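Local coordinates for protein Pcdhgc3 (Mus musculus, PDB 4ZI8) that probably mediates calcium-dependent cell adhesion through extracellular cadherin repeats, the first three of which are present here, and may help establish specific neuronal connections in the brain, at residues B[63-67]-B[78-82]; B[119-123]-B[208-214]; B[228-232]-B[316-322]; B[243-249]-B[296-302]. One frame throughout, in Å; residues are numbered along the deposited sequence.

Contact 1 of 4, residues B[63-67]-B[78-82]; sequences SRRFF and VNDRL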
loop_
_atom_site.group_PDB
_atom_site.type_symbol
_atom_site.label_atom_id
_atom_site.label_comp_id
_atom_site.label_asym_id
_atom_site.label_seq_id
_atom_site.Cartn_x
_atom_site.Cartn_y
_atom_site.Cartn_z
ATOM N N SER B 63 22.195 -44.744 18.371
ATOM C CA SER B 63 21.870 -43.484 18.999
ATOM C C SER B 63 22.767 -43.206 20.205
ATOM O O SER B 63 23.443 -44.091 20.702
ATOM C CB SER B 63 20.401 -43.466 19.407
ATOM O OG SER B 63 20.218 -44.224 20.574
ATOM N N ARG B 64 22.780 -41.956 20.652
ATOM C CA ARG B 64 23.658 -41.530 21.728
ATOM C C ARG B 64 23.377 -42.274 23.019
ATOM O O ARG B 64 22.226 -42.619 23.325
ATOM C CB ARG B 64 23.500 -40.043 21.983
ATOM C CG ARG B 64 23.869 -39.154 20.820
ATOM C CD ARG B 64 23.604 -37.735 21.212
ATOM N NE ARG B 64 23.547 -36.902 20.032
ATOM C CZ ARG B 64 23.065 -35.672 20.026
ATOM N NH1 ARG B 64 22.606 -35.146 21.149
ATOM N NH2 ARG B 64 23.049 -34.990 18.889
ATOM N N ARG B 65 24.411 -42.491 23.814
ATOM C CA ARG B 65 24.201 -43.143 25.097
ATOM C C ARG B 65 23.715 -42.153 26.144
ATOM O O ARG B 65 24.483 -41.640 26.970
ATOM C CB ARG B 65 25.483 -43.832 25.542
ATOM C CG ARG B 65 25.991 -44.787 24.484
ATOM C CD ARG B 65 26.711 -45.987 25.107
ATOM N NE ARG B 65 27.936 -45.577 25.779
ATOM C CZ ARG B 65 29.121 -45.511 25.178
ATOM N NH1 ARG B 65 29.228 -45.827 23.890
ATOM N NH2 ARG B 65 30.205 -45.135 25.855
ATOM N N PHE B 66 22.421 -41.904 26.113
ATOM C CA PHE B 66 21.815 -40.887 26.975
ATOM C C PHE B 66 21.819 -41.322 28.432
ATOM O O PHE B 66 21.855 -40.492 29.343
ATOM C CB PHE B 66 20.386 -40.614 26.524
ATOM C CG PHE B 66 20.289 -39.937 25.175
ATOM C CD1 PHE B 66 20.762 -38.637 25.003
ATOM C CD2 PHE B 66 19.707 -40.590 24.095
ATOM C CE1 PHE B 66 20.644 -37.994 23.755
ATOM C CE2 PHE B 66 19.593 -39.977 22.862
ATOM C CZ PHE B 66 20.064 -38.663 22.688
ATOM N N PHE B 67 21.773 -42.636 28.629
ATOM C CA PHE B 67 21.721 -43.232 29.959
ATOM C C PHE B 67 22.723 -44.342 30.076
ATOM O O PHE B 67 23.019 -45.040 29.108
ATOM C CB PHE B 67 20.335 -43.779 30.249
ATOM C CG PHE B 67 19.280 -42.757 30.141
ATOM C CD1 PHE B 67 19.028 -41.890 31.186
ATOM C CD2 PHE B 67 18.571 -42.616 28.968
ATOM C CE1 PHE B 67 18.035 -40.908 31.056
ATOM C CE2 PHE B 67 17.584 -41.632 28.826
ATOM C CZ PHE B 67 17.327 -40.783 29.861
ATOM N N VAL B 78 21.894 -40.260 34.067
ATOM C CA VAL B 78 22.003 -39.480 32.829
ATOM C C VAL B 78 23.451 -39.483 32.372
ATOM O O VAL B 78 24.340 -39.151 33.140
ATOM C CB VAL B 78 21.493 -38.036 33.037
ATOM C CG1 VAL B 78 21.851 -37.140 31.842
ATOM C CG2 VAL B 78 19.979 -38.069 33.270
ATOM N N ASN B 79 23.698 -39.887 31.132
ATOM C CA ASN B 79 25.085 -40.007 30.678
ATOM C C ASN B 79 25.446 -39.025 29.547
ATOM O O ASN B 79 26.600 -38.860 29.210
ATOM C CB ASN B 79 25.340 -41.459 30.236
ATOM C CG ASN B 79 26.760 -41.695 29.755
ATOM O OD1 ASN B 79 27.716 -41.527 30.503
ATOM N ND2 ASN B 79 26.899 -42.101 28.506
ATOM N N ASP B 80 24.457 -38.368 28.970
ATOM C CA ASP B 80 24.716 -37.376 27.922
ATOM C C ASP B 80 23.585 -36.344 27.966
ATOM O O ASP B 80 22.541 -36.575 28.611
ATOM C CB ASP B 80 24.794 -38.062 26.549
ATOM C CG ASP B 80 25.511 -37.227 25.481
ATOM O OD1 ASP B 80 25.817 -36.028 25.689
ATOM O OD2 ASP B 80 25.751 -37.782 24.391
ATOM N N ARG B 81 23.773 -35.226 27.272
ATOM C CA ARG B 81 22.773 -34.172 27.279
ATOM C C ARG B 81 21.457 -34.644 26.692
ATOM O O ARG B 81 21.404 -35.210 25.595
ATOM C CB ARG B 81 23.271 -32.965 26.516
ATOM C CG ARG B 81 22.204 -31.923 26.344
ATOM C CD ARG B 81 22.781 -30.597 25.847
ATOM N NE ARG B 81 21.727 -29.583 25.793
ATOM C CZ ARG B 81 21.708 -28.560 24.947
ATOM N NH1 ARG B 81 22.693 -28.387 24.085
ATOM N NH2 ARG B 81 20.696 -27.699 24.981
ATOM N N LEU B 82 20.387 -34.412 27.436
ATOM C CA LEU B 82 19.034 -34.724 26.987
ATOM C C LEU B 82 18.339 -33.402 26.735
ATOM O O LEU B 82 17.817 -32.792 27.674
ATOM C CB LEU B 82 18.266 -35.541 28.031
ATOM C CG LEU B 82 18.751 -36.984 28.208
ATOM C CD1 LEU B 82 18.485 -37.435 29.638
ATOM C CD2 LEU B 82 17.998 -37.851 27.233
HETATM O O HOH W 1 26.953 -40.597 23.632
#
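Phe66 O receives the backbone N of Asn79 at 2.6 Å through a nearly straight N-H...O (172°); Asp80 N adds a weak second bond to the same oxygen. One residue earlier, Arg65 O accepts from Asn79 ND2 at 2.9 Å, carried there because Asn79 CG stands anti to its own backbone N (chi1 -180°). The other end of that amide, OD1, is satisfied by Arg33. A water accepts from Arg65 N and donates to Asp80 OD2, while Asp80 OD1 takes Arg81 N at 2.7 Å within its own segment. The arginine heads are paired elsewhere: Arg64 with Glu86, Arg65 with Glu68, and Arg81 with the calcium ligand Glu30. Beneath this polar layer Leu82 divides its methyls between two rings, CD2 lying 3.6 Å from Phe66 CD1 and CD1 lying 3.5 Å from Phe67 CZ. Arg81 O meets the edge of the Phe66 ring at CE1. With an alanine in place of Phe67, Leu82 CD1 and Val78 CG2 would probably lose their aromatic neighbour and a gap would open toward Ile27 and Val37. Phe67 and Val78, a non-hydrogen-bonded antiparallel pair, mark the open end of the hairpin of strands 67-69 and 75-78 in the first cadherin repeat.

Contact 2 of 4, residues B[119-123]-B[208-214]; sequences NDNNP and DGGTPAR. With CA (calcium ion), chain N; CA (calcium ion), chain O; CA (calcium ion), chain P.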
loop_
_atom_site.group_PDB
_atom_site.type_symbol
_atom_site.label_atom_id
_atom_site.label_comp_id
_atom_site.label_asym_id
_atom_site.label_seq_id
_atom_site.Cartn_x
_atom_site.Cartn_y
_atom_site.Cartn_z
ATOM N N ASN B 119 11.498 -24.610 30.470
ATOM C CA ASN B 119 11.501 -23.379 29.686
ATOM C C ASN B 119 12.894 -22.803 29.516
ATOM O O ASN B 119 13.173 -21.668 29.989
ATOM C CB ASN B 119 10.585 -22.315 30.299
ATOM C CG ASN B 119 10.246 -21.216 29.276
ATOM O OD1 ASN B 119 10.305 -21.460 28.070
ATOM N ND2 ASN B 119 9.954 -20.009 29.742
ATOM N N ASP B 120 13.758 -23.551 28.813
ATOM C CA ASP B 120 15.141 -23.140 28.580
ATOM C C ASP B 120 15.337 -22.382 27.267
ATOM O O ASP B 120 16.481 -22.073 26.902
ATOM C CB ASP B 120 16.091 -24.355 28.616
ATOM C CG ASP B 120 15.615 -25.540 27.761
ATOM O OD1 ASP B 120 14.449 -25.572 27.324
ATOM O OD2 ASP B 120 16.405 -26.512 27.583
ATOM N N ASN B 121 14.254 -22.022 26.576
ATOM C CA ASN B 121 14.397 -21.170 25.374
ATOM C C ASN B 121 13.522 -19.910 25.359
ATOM O O ASN B 121 12.309 -19.955 25.713
ATOM C CB ASN B 121 14.091 -21.995 24.120
ATOM C CG ASN B 121 15.044 -23.164 23.932
ATOM O OD1 ASN B 121 16.077 -23.037 23.254
ATOM N ND2 ASN B 121 14.709 -24.321 24.528
ATOM N N ASN B 122 14.143 -18.800 24.965
ATOM C CA ASN B 122 13.437 -17.578 24.543
ATOM C C ASN B 122 12.711 -17.815 23.243
ATOM O O ASN B 122 13.161 -18.616 22.434
ATOM C CB ASN B 122 14.399 -16.418 24.301
ATOM C CG ASN B 122 15.199 -16.039 25.506
ATOM O OD1 ASN B 122 14.728 -16.106 26.629
ATOM N ND2 ASN B 122 16.430 -15.583 25.270
ATOM N N PRO B 123 11.629 -17.061 22.988
ATOM C CA PRO B 123 11.202 -17.005 21.590
ATOM C C PRO B 123 12.327 -16.385 20.776
ATOM O O PRO B 123 13.172 -15.745 21.392
ATOM C CB PRO B 123 9.955 -16.096 21.625
ATOM C CG PRO B 123 9.482 -16.128 23.042
ATOM C CD PRO B 123 10.706 -16.380 23.903
ATOM N N ASP B 208 6.802 -16.015 25.812
ATOM C CA ASP B 208 6.283 -17.347 26.031
ATOM C C ASP B 208 5.444 -17.292 27.308
ATOM O O ASP B 208 5.230 -16.214 27.860
ATOM C CB ASP B 208 7.411 -18.408 26.068
ATOM C CG ASP B 208 8.348 -18.295 27.273
ATOM O OD1 ASP B 208 8.012 -17.727 28.329
ATOM O OD2 ASP B 208 9.463 -18.841 27.156
ATOM N N GLY B 209 4.941 -18.427 27.784
ATOM C CA GLY B 209 4.129 -18.406 28.982
ATOM C C GLY B 209 4.848 -19.030 30.168
ATOM O O GLY B 209 4.224 -19.592 31.070
ATOM N N GLY B 210 6.168 -18.926 30.187
ATOM C CA GLY B 210 6.893 -19.379 31.358
ATOM C C GLY B 210 6.672 -18.461 32.540
ATOM O O GLY B 210 6.021 -17.423 32.427
ATOM N N THR B 211 7.218 -18.848 33.689
ATOM C CA THR B 211 7.209 -17.985 34.858
ATOM C C THR B 211 8.630 -17.813 35.345
ATOM O O THR B 211 9.150 -18.689 36.011
ATOM C CB THR B 211 6.369 -18.573 35.993
ATOM O OG1 THR B 211 6.945 -19.826 36.385
ATOM C CG2 THR B 211 4.947 -18.819 35.530
ATOM N N PRO B 212 9.277 -16.693 35.010
ATOM C CA PRO B 212 8.757 -15.555 34.257
ATOM C C PRO B 212 8.666 -15.845 32.777
ATOM O O PRO B 212 9.226 -16.834 32.291
ATOM C CB PRO B 212 9.798 -14.473 34.501
ATOM C CG PRO B 212 11.076 -15.256 34.615
ATOM C CD PRO B 212 10.710 -16.537 35.317
ATOM N N ALA B 213 7.959 -14.979 32.068
ATOM C CA ALA B 213 7.846 -15.105 30.639
ATOM C C ALA B 213 9.205 -14.775 30.036
ATOM O O ALA B 213 9.825 -13.780 30.426
ATOM C CB ALA B 213 6.775 -14.160 30.105
ATOM N N ARG B 214 9.666 -15.574 29.087
ATOM C CA ARG B 214 10.874 -15.241 28.367
ATOM C C ARG B 214 10.450 -14.514 27.119
ATOM O O ARG B 214 9.341 -14.696 26.652
ATOM C CB ARG B 214 11.681 -16.489 28.024
ATOM C CG ARG B 214 12.028 -17.288 29.294
ATOM C CD ARG B 214 12.871 -18.536 29.018
ATOM N NE ARG B 214 14.160 -18.111 28.523
ATOM C CZ ARG B 214 15.306 -18.724 28.770
ATOM N NH1 ARG B 214 16.403 -18.209 28.240
ATOM N NH2 ARG B 214 15.355 -19.835 29.518
HETATM CA CA CA N . 10.186 -20.804 25.877
HETATM CA CA CA O . 12.641 -26.857 26.644
HETATM CA CA CA P . 16.440 -27.943 25.878
HETATM O O HOH W 2 10.711 -19.211 32.447
HETATM O O HOH W 3 17.482 -26.115 24.701
#
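Arg214 grips Asn122 side-on, NE and NH1 both reaching its OD1, at 2.8 and 3.1 Å. That oxygen lies in the guanidinium plane, yet both nitrogens approach it from one face of the amide. The remaining arm, NH2, bonds to Asn119 O at 2.9 Å, in the carbonyl plane and on a lone pair; a bend in the arginine chain at chi3 (66°) lays the guanidinium beside the backbone, with Asn121 C over one face. A leucine in place of Arg214 would probably leave Asn119 O and Asn122 OD1 without these donors and the Asn122 amide free to turn.

Asn119 serves metal and protein at once: its OD1 binds a calcium ion at 2.3 Å, while ND2 donates to Asp208 OD2 (2.9 Å), which binds the same ion at 2.5 Å. Asn121 O joins them, and Asp151, Asp153 and Asn157 complete the site. Asp208 OD1, in an Asx turn, is held from opposite faces by the backbone N of Gly210 and of Arg214. Pro123 closes the far end, its CD 3.5 Å from Arg214 O.

Asn119, Asp120 and Asn121 are the NDN of the cadherin DXNDN linker motif. The segment runs from strand 107-116 of the first repeat toward strand 130-135 of the second, against the turn joining strands 199-208 and 215-225, and Pro123 packs on Ala206 of strand 199-208.

Contact 3 of 4, residues B[228-232]-B[316-322]; sequences NDNAP and DKGANPE. With CA (calcium ion), chain S; CA (calcium ion), chain Q; CA (calcium ion), chain R.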
loop_
_atom_site.group_PDB
_atom_site.type_symbol
_atom_site.label_atom_id
_atom_site.label_comp_id
_atom_site.label_asym_id
_atom_site.label_seq_id
_atom_site.Cartn_x
_atom_site.Cartn_y
_atom_site.Cartn_z
ATOM N N ASN B 228 0.717 13.782 -1.426
ATOM C CA ASN B 228 0.466 15.167 -1.794
ATOM C C ASN B 228 -0.793 15.655 -1.109
ATOM O O ASN B 228 -1.829 15.825 -1.745
ATOM C CB ASN B 228 0.328 15.291 -3.308
ATOM C CG ASN B 228 0.412 16.725 -3.799
ATOM O OD1 ASN B 228 1.009 17.603 -3.165
ATOM N ND2 ASN B 228 -0.153 16.960 -4.978
ATOM N N ASP B 229 -0.725 15.856 0.199
ATOM C CA ASP B 229 -1.909 16.306 0.907
ATOM C C ASP B 229 -1.776 17.742 1.338
ATOM O O ASP B 229 -2.461 18.173 2.263
ATOM C CB ASP B 229 -2.217 15.395 2.116
ATOM C CG ASP B 229 -1.025 15.202 3.055
ATOM O OD1 ASP B 229 0.076 15.671 2.742
ATOM O OD2 ASP B 229 -1.177 14.549 4.112
ATOM N N ASN B 230 -0.915 18.498 0.660
ATOM C CA ASN B 230 -0.874 19.939 0.876
ATOM C C ASN B 230 -0.829 20.740 -0.413
ATOM O O ASN B 230 -0.051 20.430 -1.310
ATOM C CB ASN B 230 0.327 20.316 1.736
ATOM C CG ASN B 230 0.178 19.844 3.147
ATOM O OD1 ASN B 230 -0.470 20.493 3.970
ATOM N ND2 ASN B 230 0.780 18.706 3.444
ATOM N N ALA B 231 -1.667 21.769 -0.502
ATOM C CA ALA B 231 -1.654 22.672 -1.656
ATOM C C ALA B 231 -0.629 23.740 -1.415
ATOM O O ALA B 231 -0.371 24.090 -0.259
ATOM C CB ALA B 231 -3.006 23.301 -1.858
ATOM N N PRO B 232 -0.043 24.262 -2.493
ATOM C CA PRO B 232 0.803 25.455 -2.406
ATOM C C PRO B 232 0.025 26.592 -1.771
ATOM O O PRO B 232 -1.199 26.603 -1.836
ATOM C CB PRO B 232 1.134 25.751 -3.860
ATOM C CG PRO B 232 1.078 24.413 -4.504
ATOM C CD PRO B 232 -0.071 23.719 -3.859
ATOM N N ASP B 316 1.920 22.218 -7.581
ATOM C CA ASP B 316 3.072 21.368 -7.290
ATOM C C ASP B 316 3.170 20.316 -8.386
ATOM O O ASP B 316 2.343 20.308 -9.303
ATOM C CB ASP B 316 2.999 20.730 -5.888
ATOM C CG ASP B 316 1.730 19.948 -5.649
ATOM O OD1 ASP B 316 1.373 19.091 -6.487
ATOM O OD2 ASP B 316 1.077 20.193 -4.608
ATOM N N LYS B 317 4.180 19.447 -8.305
ATOM C CA LYS B 317 4.360 18.382 -9.292
ATOM C C LYS B 317 3.876 17.019 -8.779
ATOM O O LYS B 317 4.301 15.978 -9.275
ATOM C CB LYS B 317 5.831 18.289 -9.699
ATOM C CG LYS B 317 6.375 19.570 -10.330
ATOM C CD LYS B 317 7.849 19.439 -10.657
ATOM C CE LYS B 317 8.361 20.664 -11.381
ATOM N NZ LYS B 317 9.719 20.526 -12.020
ATOM N N GLY B 318 2.990 17.027 -7.786
ATOM C CA GLY B 318 2.488 15.794 -7.213
ATOM C C GLY B 318 1.142 15.375 -7.780
ATOM O O GLY B 318 0.596 16.058 -8.650
ATOM N N ALA B 319 0.602 14.270 -7.269
ATOM C CA ALA B 319 -0.671 13.740 -7.725
ATOM C C ALA B 319 -1.805 14.637 -7.273
ATOM O O ALA B 319 -1.758 15.186 -6.169
ATOM C CB ALA B 319 -0.884 12.322 -7.207
ATOM N N ASN B 320 -2.818 14.780 -8.132
ATOM C CA ASN B 320 -3.992 15.581 -7.819
ATOM C C ASN B 320 -3.632 16.959 -7.293
ATOM O O ASN B 320 -4.077 17.345 -6.207
ATOM C CB ASN B 320 -4.872 14.856 -6.795
ATOM C CG ASN B 320 -6.249 15.497 -6.648
ATOM O OD1 ASN B 320 -6.725 16.181 -7.554
ATOM N ND2 ASN B 320 -6.887 15.286 -5.496
ATOM N N PRO B 321 -2.828 17.711 -8.051
ATOM C CA PRO B 321 -2.410 19.014 -7.515
ATOM C C PRO B 321 -3.574 19.989 -7.292
ATOM O O PRO B 321 -4.524 20.053 -8.079
ATOM C CB PRO B 321 -1.455 19.534 -8.575
ATOM C CG PRO B 321 -1.812 18.799 -9.816
ATOM C CD PRO B 321 -2.287 17.457 -9.397
ATOM N N GLU B 322 -3.516 20.720 -6.182
ATOM C CA GLU B 322 -4.478 21.792 -5.943
ATOM C C GLU B 322 -3.726 23.082 -6.221
ATOM O O GLU B 322 -2.644 23.291 -5.694
ATOM C CB GLU B 322 -5.044 21.762 -4.507
ATOM C CG GLU B 322 -5.787 23.066 -4.108
ATOM C CD GLU B 322 -6.616 22.969 -2.809
ATOM O OE1 GLU B 322 -6.837 21.860 -2.255
ATOM O OE2 GLU B 322 -7.076 24.028 -2.344
HETATM CA CA CA S . 1.804 19.665 -2.387
HETATM CA CA CA Q . 2.299 15.201 2.577
HETATM CA CA CA R . 0.189 14.969 5.932
HETATM O O HOH W 4 -3.390 17.248 -3.299
HETATM O O HOH W 5 -0.449 17.326 6.056
HETATM O O HOH W 6 -1.629 14.495 7.157
#
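Asn228 divides its amide between a calcium ion and the turn 316-322. Its CG is anti to the backbone N (chi1 -166°), which projects the group between the metal and the opposite loop: OD1 binds the ion at 2.3 Å, while ND2 donates to Ala319 O at 2.7 Å and to Asp316 OD1 at 3.0 Å. The Ala319 oxygen lies in the amide plane and its bond is fairly straight (166°); Asp316 OD1 is met on its syn side but tilted out of the carboxylate plane, with the carboxylate steeply turned against the amide. Asp316 has CG between its backbone N and carbonyl carbon (chi1 55°), a conformation that folds the carboxylate back over its own turn. OD1 can thus close an Asx turn with Gly318 N, leaving OD2 to bind the calcium at 2.4 Å.

This is the linker between the second and third cadherin repeats, with the DXNDN sequence and its three calcium ions. Asn230 supplies its backbone O to the ion shared by Asn228 and Asp316, and Asp260, Asp262 and Asn266 complete that shell. The Asp229 carboxylate spans the other two ions, OD1 on one and OD2 on the second. Asn230 ND2 donates to a water bound to the latter.

Farther along, Glu322 is extended, and its CG lies 3.6 Å from Ala231 CB. Pro232 CD sits 3.2 Å from Glu322 O. Asn320, at the outer bend of the turn, hydrogen-bonds through OD1 to Arg177 of the second subunit, which also packs on Glu322.

Contact 4 of 4, residues B[243-249]-B[296-302]; sequences VREDAPP and IKGRLDF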
loop_
_atom_site.group_PDB
_atom_site.type_symbol
_atom_site.label_atom_id
_atom_site.label_comp_id
_atom_site.label_asym_id
_atom_site.label_seq_id
_atom_site.Cartn_x
_atom_site.Cartn_y
_atom_site.Cartn_z
ATOM N N VAL B 243 4.935 50.344 -13.203
ATOM C CA VAL B 243 5.916 50.192 -14.249
ATOM C C VAL B 243 5.782 51.372 -15.216
ATOM O O VAL B 243 4.658 51.691 -15.645
ATOM C CB VAL B 243 5.725 48.846 -14.997
ATOM C CG1 VAL B 243 6.842 48.634 -15.986
ATOM C CG2 VAL B 243 5.707 47.689 -14.016
ATOM N N ARG B 244 6.902 52.026 -15.537
ATOM C CA ARG B 244 6.911 53.108 -16.531
ATOM C C ARG B 244 6.486 52.564 -17.880
ATOM O O ARG B 244 6.878 51.441 -18.247
ATOM C CB ARG B 244 8.293 53.735 -16.666
ATOM C CG ARG B 244 8.933 54.156 -15.369
ATOM C CD ARG B 244 10.340 54.699 -15.618
ATOM N NE ARG B 244 10.328 55.688 -16.691
ATOM C CZ ARG B 244 10.003 56.964 -16.524
ATOM N NH1 ARG B 244 9.671 57.409 -15.322
ATOM N NH2 ARG B 244 10.010 57.792 -17.561
ATOM N N GLU B 245 5.716 53.337 -18.649
ATOM C CA GLU B 245 5.186 52.776 -19.903
ATOM C C GLU B 245 6.299 52.494 -20.915
ATOM O O GLU B 245 6.122 51.682 -21.825
ATOM C CB GLU B 245 4.101 53.687 -20.535
ATOM C CG GLU B 245 4.580 54.974 -21.074
ATOM C CD GLU B 245 3.514 55.708 -21.890
ATOM O OE1 GLU B 245 3.536 56.945 -21.815
ATOM O OE2 GLU B 245 2.681 55.078 -22.609
ATOM N N ASP B 246 7.456 53.126 -20.753
ATOM C CA ASP B 246 8.536 52.860 -21.693
ATOM C C ASP B 246 9.467 51.740 -21.192
ATOM O O ASP B 246 10.544 51.530 -21.746
ATOM C CB ASP B 246 9.319 54.150 -22.001
ATOM C CG ASP B 246 10.067 54.690 -20.800
ATOM O OD1 ASP B 246 9.830 54.188 -19.681
ATOM O OD2 ASP B 246 10.891 55.623 -20.976
ATOM N N ALA B 247 9.040 51.012 -20.161
ATOM C CA ALA B 247 9.813 49.872 -19.660
ATOM C C ALA B 247 10.050 48.867 -20.782
ATOM O O ALA B 247 9.106 48.446 -21.452
ATOM C CB ALA B 247 9.094 49.189 -18.481
ATOM N N PRO B 248 11.317 48.502 -21.001
ATOM C CA PRO B 248 11.714 47.606 -22.085
ATOM C C PRO B 248 11.476 46.161 -21.699
ATOM O O PRO B 248 11.228 45.877 -20.515
ATOM C CB PRO B 248 13.206 47.903 -22.240
ATOM C CG PRO B 248 13.638 48.256 -20.856
ATOM C CD PRO B 248 12.484 49.013 -20.256
ATOM N N PRO B 249 11.532 45.249 -22.681
ATOM C CA PRO B 249 11.400 43.832 -22.369
ATOM C C PRO B 249 12.458 43.406 -21.382
ATOM O O PRO B 249 13.583 43.903 -21.449
ATOM C CB PRO B 249 11.604 43.147 -23.719
ATOM C CG PRO B 249 11.197 44.165 -24.705
ATOM C CD PRO B 249 11.642 45.485 -24.126
ATOM N N ILE B 296 8.319 42.260 -18.063
ATOM C CA ILE B 296 7.714 42.830 -19.261
ATOM C C ILE B 296 8.192 42.059 -20.455
ATOM O O ILE B 296 9.384 41.763 -20.585
ATOM C CB ILE B 296 8.066 44.304 -19.418
ATOM C CG1 ILE B 296 7.489 45.073 -18.237
ATOM C CG2 ILE B 296 7.541 44.861 -20.767
ATOM C CD1 ILE B 296 5.954 45.044 -18.202
ATOM N N LYS B 297 7.264 41.721 -21.328
ATOM C CA LYS B 297 7.611 41.039 -22.563
ATOM C C LYS B 297 7.271 41.899 -23.777
ATOM O O LYS B 297 8.077 42.034 -24.694
ATOM C CB LYS B 297 6.877 39.696 -22.635
ATOM C CG LYS B 297 7.127 38.912 -23.905
ATOM C CD LYS B 297 6.404 37.567 -23.865
ATOM C CE LYS B 297 6.201 37.002 -25.267
ATOM N NZ LYS B 297 5.375 35.751 -25.263
ATOM N N GLY B 298 6.069 42.474 -23.791
ATOM C CA GLY B 298 5.628 43.288 -24.915
ATOM C C GLY B 298 5.878 44.759 -24.651
ATOM O O GLY B 298 6.844 45.120 -23.982
ATOM N N ARG B 299 5.032 45.632 -25.190
ATOM C CA ARG B 299 5.192 47.062 -24.944
ATOM C C ARG B 299 3.987 47.619 -24.208
ATOM O O ARG B 299 2.872 47.550 -24.696
ATOM C CB ARG B 299 5.395 47.832 -26.249
ATOM C CG ARG B 299 5.614 49.321 -26.016
ATOM C CD ARG B 299 5.695 50.095 -27.322
ATOM N NE ARG B 299 4.408 50.200 -28.014
ATOM C CZ ARG B 299 3.472 51.114 -27.746
ATOM N NH1 ARG B 299 3.663 52.006 -26.781
ATOM N NH2 ARG B 299 2.337 51.133 -28.437
ATOM N N LEU B 300 4.215 48.169 -23.025
ATOM C CA LEU B 300 3.149 48.849 -22.304
ATOM C C LEU B 300 2.774 50.128 -23.033
ATOM O O LEU B 300 3.566 50.673 -23.792
ATOM C CB LEU B 300 3.573 49.170 -20.878
ATOM C CG LEU B 300 3.961 47.982 -19.986
ATOM C CD1 LEU B 300 4.406 48.494 -18.648
ATOM C CD2 LEU B 300 2.797 47.043 -19.809
ATOM N N ASP B 301 1.556 50.592 -22.809
ATOM C CA ASP B 301 1.144 51.876 -23.340
ATOM C C ASP B 301 0.123 52.499 -22.408
ATOM O O ASP B 301 -0.968 51.945 -22.209
ATOM C CB ASP B 301 0.564 51.727 -24.733
ATOM C CG ASP B 301 0.296 53.068 -25.383
ATOM O OD1 ASP B 301 -0.532 53.823 -24.855
ATOM O OD2 ASP B 301 0.918 53.366 -26.415
ATOM N N PHE B 302 0.485 53.638 -21.827
ATOM C CA PHE B 302 -0.323 54.252 -20.782
ATOM C C PHE B 302 -1.668 54.732 -21.336
ATOM O O PHE B 302 -2.689 54.648 -20.664
ATOM C CB PHE B 302 0.461 55.399 -20.126
ATOM C CG PHE B 302 -0.339 56.222 -19.136
ATOM C CD1 PHE B 302 -0.491 55.807 -17.814
ATOM C CD2 PHE B 302 -0.905 57.436 -19.522
ATOM C CE1 PHE B 302 -1.205 56.571 -16.913
ATOM C CE2 PHE B 302 -1.628 58.202 -18.615
ATOM C CZ PHE B 302 -1.768 57.773 -17.314
HETATM O O HOH W 7 6.645 49.029 -22.163
HETATM O O HOH W 8 5.924 52.507 -24.822
HETATM O O HOH W 9 8.779 47.045 -23.666
#
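Ile296 points toward segment 243-249, bringing CB to 3.7 Å from Pro248 O and CG1 within apolar range of Val243 CG1 and Ala247 CB. Its carbonyl oxygen receives a CA-H...O contact from Pro249 CA, 3.4 Å away. Lys297 meets the other segment through its backbone, its O lying beside Pro249 CG. At Gly298 a water links the two loops, 2.7 Å from Gly298 O and 2.6 Å from Ala247 O. Arg299 NH1 makes a salt bridge to Asp301 OD2 and donates to a water that bonds to Glu245 O. Leu300 N donates to another water near Glu245 O and Ala247 O, and CD1 packs 3.6 Å from Val243 CG1, the two side chains crossing at about a right angle. Asp301 brings OD1 to 4.1 Å from Glu245 OE2, a like-charged pair; that OD1 accepts from Asp304 N. Phe302 N then makes the direct hydrogen bond of the contact, to Glu245 OE2 at 2.7 Å and 172°, meeting the carboxylate from above its plane. Glu245 CG, between its backbone N and carbonyl carbon (chi1 69°), starts an extended chain that carries OE2 there.

Glu245 also faces Glu303 and Asp334, so one backbone N-H is set against a cluster of acids. Calcium ions seen at Glu245 and Asp301 in this protein are absent from this chain; without its cations this cadherin linker site probably leaves the carboxylates repelling one another.

The four contacts lie in series from the first repeat to the third, except that contact 4 falls between the two segments of contact 3. None is wholly core: contacts 1, 2 and 4 are partly buried, and contact 3 is the most superficial, the one touched by the second subunit. Contacts 2 and 3, with centres about 51 Å apart, join equivalent elements, an interrepeat linker and the turn before the last strand of the next repeat, through calcium; an arginine grips the linker only in contact 2. Contacts 1 and 4 share corresponding Arg-Leu loops, after strands 75-78 and 293-296, but backbone and amide bonds to carbonyls hold contact 1, waters and one carboxylate contact 4.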